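Local coordinates for conserved protein (Methanothermobacter thermautotrophicus, PDB 1T57) that is of uncharacterised function but binds flavin mononucleotide and magnesium ions and contains an alpha/beta domain related to that of pyruvate kinase, at residues 41-46 against 70-75. Numbering follows the deposited sequence.
Sequences ELVGER and EMVEGN
The flat carboxylate of Glu41 lays neither face nor edge on selenomethionine Met71: it turns to Arg38, one helical turn back, where OE1 forms a salt bridge, and the aliphatic stem meets Met71 instead. Here helix 36-50 of the alpha/beta fold packs against the loop that links helix 63-69 to strand 75-79 within the beta-alpha-beta unit opened by strand 54-58. The Met71 chain, bent at chi2 and at chi3 (80°), brings its terminal methyl against the backbone and stem of Glu41, with CE 3.7 Å from Glu41 CG. The same CE lies 3.2 Å from Glu41 N, a tight approach that makes the exact placement of the methyl doubtful. Met71 also reaches Glu37 and Leu40, so it rests along the preceding turn.

Deeper in, Val72 points at the helix. The nearest CA atoms are those of Gly44 and Val72, 5.9 Å apart. The valine side chains meet at about a right angle in an apolar contact, and Val43, its side chain about 12 Å from the bound FMN, continues inward onto Ile169 and Ile171 of the central sheet. Val72 CG1, anti to its carbonyl carbon (chi1 -57°), touches both helix residues, 3.9 Å from Val43 CG2 and 4.1 Å from Gly44 CA.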
ATOM      1  N   GLU A  41     -37.560   3.207  16.713  1.00 45.55           N
ATOM      2  CA  GLU A  41     -38.642   2.323  17.140  1.00 49.23           C
ATOM      3  C   GLU A  41     -38.272   0.875  16.867  1.00 47.93           C
ATOM      4  O   GLU A  41     -38.442  -0.010  17.718  1.00 51.18           O
ATOM      5  CB  GLU A  41     -39.951   2.640  16.407  1.00 55.22           C
ATOM      6  CG  GLU A  41     -40.358   4.092  16.444  1.00 68.76           C
ATOM      7  CD  GLU A  41     -41.834   4.285  16.174  1.00 77.12           C
ATOM      8  OE1 GLU A  41     -42.377   3.578  15.290  1.00 75.81           O
ATOM      9  OE2 GLU A  41     -42.441   5.147  16.850  1.00 85.34           O
ATOM     10  N   LEU A  42     -37.755   0.640  15.670  1.00 45.21           N
ATOM     11  CA  LEU A  42     -37.384  -0.693  15.296  1.00 37.21           C
ATOM     12  C   LEU A  42     -36.326  -1.267  16.211  1.00 40.42           C
ATOM     13  O   LEU A  42     -36.413  -2.443  16.567  1.00 41.06           O
ATOM     14  CB  LEU A  42     -36.959  -0.720  13.845  1.00 33.99           C
ATOM     15  CG  LEU A  42     -38.154  -0.503  12.909  1.00 34.92           C
ATOM     16  CD1 LEU A  42     -37.683  -0.512  11.476  1.00 36.67           C
ATOM     17  CD2 LEU A  42     -39.181  -1.587  13.115  1.00 36.15           C
ATOM     18  N   VAL A  43     -35.348  -0.461  16.637  1.00 37.05           N
ATOM     19  CA  VAL A  43     -34.323  -1.010  17.531  1.00 43.08           C
ATOM     20  C   VAL A  43     -34.943  -1.431  18.849  1.00 41.23           C
ATOM     21  O   VAL A  43     -34.578  -2.477  19.400  1.00 40.39           O
ATOM     22  CB  VAL A  43     -33.138  -0.025  17.876  1.00 45.42           C
ATOM     23  CG1 VAL A  43     -32.620   0.645  16.630  1.00 39.13           C
ATOM     24  CG2 VAL A  43     -33.559   0.972  18.937  1.00 50.70           C
ATOM     25  N   GLY A  44     -35.868  -0.607  19.351  1.00 45.56           N
ATOM     26  CA  GLY A  44     -36.526  -0.902  20.610  1.00 43.77           C
ATOM     27  C   GLY A  44     -37.058  -2.315  20.563  1.00 46.09           C
ATOM     28  O   GLY A  44     -36.675  -3.157  21.374  1.00 42.19           O
ATOM     29  N   GLU A  45     -37.907  -2.575  19.569  1.00 50.31           N
ATOM     30  CA  GLU A  45     -38.533  -3.879  19.392  1.00 52.35           C
ATOM     31  C   GLU A  45     -37.517  -5.003  19.308  1.00 46.35           C
ATOM     32  O   GLU A  45     -37.612  -5.986  20.042  1.00 48.42           O
ATOM     33  CB  GLU A  45     -39.409  -3.859  18.133  1.00 69.14           C
ATOM     34  CG  GLU A  45     -40.540  -4.877  18.107  1.00 90.97           C
ATOM     35  CD  GLU A  45     -41.381  -4.774  16.843  1.00102.81           C
ATOM     36  OE1 GLU A  45     -42.591  -5.086  16.906  1.00109.14           O
ATOM     37  OE2 GLU A  45     -40.831  -4.381  15.792  1.00108.08           O
ATOM     38  N   ARG A  46     -36.540  -4.866  18.418  1.00 44.69           N
ATOM     39  CA  ARG A  46     -35.542  -5.908  18.244  1.00 39.04           C
ATOM     40  C   ARG A  46     -34.735  -6.114  19.505  1.00 37.99           C
ATOM     41  O   ARG A  46     -34.307  -7.231  19.789  1.00 36.09           O
ATOM     42  CB  ARG A  46     -34.610  -5.587  17.074  1.00 40.10           C
ATOM     43  CG  ARG A  46     -33.513  -6.593  16.896  1.00 38.85           C
ATOM     44  CD  ARG A  46     -34.033  -7.928  16.410  1.00 40.72           C
ATOM     45  NE  ARG A  46     -34.060  -7.989  14.959  1.00 49.56           N
ATOM     46  CZ  ARG A  46     -35.101  -7.648  14.211  1.00 53.29           C
ATOM     47  NH1 ARG A  46     -36.220  -7.218  14.773  1.00 54.96           N
ATOM     48  NH2 ARG A  46     -35.025  -7.749  12.891  1.00 54.94           N
ATOM     49  N   GLU A  70     -34.635   7.560  25.473  1.00 69.70           N
ATOM     50  CA  GLU A  70     -36.018   7.566  25.956  1.00 72.23           C
ATOM     51  C   GLU A  70     -36.860   6.361  25.566  1.00 71.50           C
ATOM     52  O   GLU A  70     -37.974   6.205  26.058  1.00 74.40           O
ATOM     53  CB  GLU A  70     -36.736   8.821  25.467  1.00 69.93           C
ATOM     54  CG  GLU A  70     -36.573  10.004  26.378  1.00 70.16           C
ATOM     55  CD  GLU A  70     -36.121  11.239  25.635  1.00 68.12           C
ATOM     56  OE1 GLU A  70     -36.656  11.487  24.525  1.00 65.23           O
ATOM     57  OE2 GLU A  70     -35.238  11.956  26.169  1.00 66.18           O
HETATM   58  N   MSE A  71     -36.340   5.520  24.680  1.00 68.92           N
HETATM   59  CA  MSE A  71     -37.075   4.346  24.224  1.00 68.81           C
HETATM   60  C   MSE A  71     -36.378   3.053  24.552  1.00 63.46           C
HETATM   61  O   MSE A  71     -36.964   1.975  24.451  1.00 63.83           O
HETATM   62  CB  MSE A  71     -37.293   4.407  22.713  1.00 73.54           C
HETATM   63  CG  MSE A  71     -38.477   5.238  22.303  1.00 83.01           C
HETATM   64 SE   MSE A  71     -38.080   6.145  20.688  1.00100.55          SE
HETATM   65  CE  MSE A  71     -38.387   4.690  19.480  1.00 94.27           C
ATOM     66  N   VAL A  72     -35.119   3.149  24.942  1.00 58.37           N
ATOM     67  CA  VAL A  72     -34.368   1.957  25.241  1.00 53.32           C
ATOM     68  C   VAL A  72     -33.672   2.132  26.576  1.00 56.26           C
ATOM     69  O   VAL A  72     -33.385   3.255  26.991  1.00 48.23           O
ATOM     70  CB  VAL A  72     -33.340   1.692  24.120  1.00 50.31           C
ATOM     71  CG1 VAL A  72     -34.062   1.585  22.773  1.00 47.39           C
ATOM     72  CG2 VAL A  72     -32.312   2.829  24.068  1.00 48.69           C
ATOM     73  N   GLU A  73     -33.411   1.020  27.253  1.00 56.93           N
ATOM     74  CA  GLU A  73     -32.756   1.076  28.541  1.00 63.63           C
ATOM     75  C   GLU A  73     -31.517   0.179  28.535  1.00 65.47           C
ATOM     76  O   GLU A  73     -31.458  -0.808  27.789  1.00 63.55           O
ATOM     77  CB  GLU A  73     -33.735   0.647  29.637  1.00 75.24           C
ATOM     78  CG  GLU A  73     -34.984   1.528  29.731  1.00 93.05           C
ATOM     79  CD  GLU A  73     -35.909   1.123  30.868  1.00103.85           C
ATOM     80  OE1 GLU A  73     -35.397   0.902  31.989  1.00109.19           O
ATOM     81  OE2 GLU A  73     -37.140   1.036  30.642  1.00110.00           O
ATOM     82  N   GLY A  74     -30.533   0.532  29.361  1.00 62.01           N
ATOM     83  CA  GLY A  74     -29.301  -0.235  29.440  1.00 60.46           C
ATOM     84  C   GLY A  74     -28.109   0.671  29.188  1.00 61.87           C
ATOM     85  O   GLY A  74     -28.170   1.882  29.429  1.00 63.71           O
ATOM     86  N   ASN A  75     -27.016   0.108  28.694  1.00 59.83           N
ATOM     87  CA  ASN A  75     -25.855   0.938  28.435  1.00 57.00           C
ATOM     88  C   ASN A  75     -25.908   1.565  27.056  1.00 56.46           C
ATOM     89  O   ASN A  75     -25.836   0.872  26.042  1.00 55.51           O
ATOM     90  CB  ASN A  75     -24.565   0.145  28.554  1.00 55.24           C
ATOM     91  CG  ASN A  75     -23.352   1.041  28.536  1.00 52.70           C
ATOM     92  OD1 ASN A  75     -22.357   0.738  27.896  1.00 50.91           O
ATOM     93  ND2 ASN A  75     -23.435   2.157  29.245  1.00 53.12           N
TER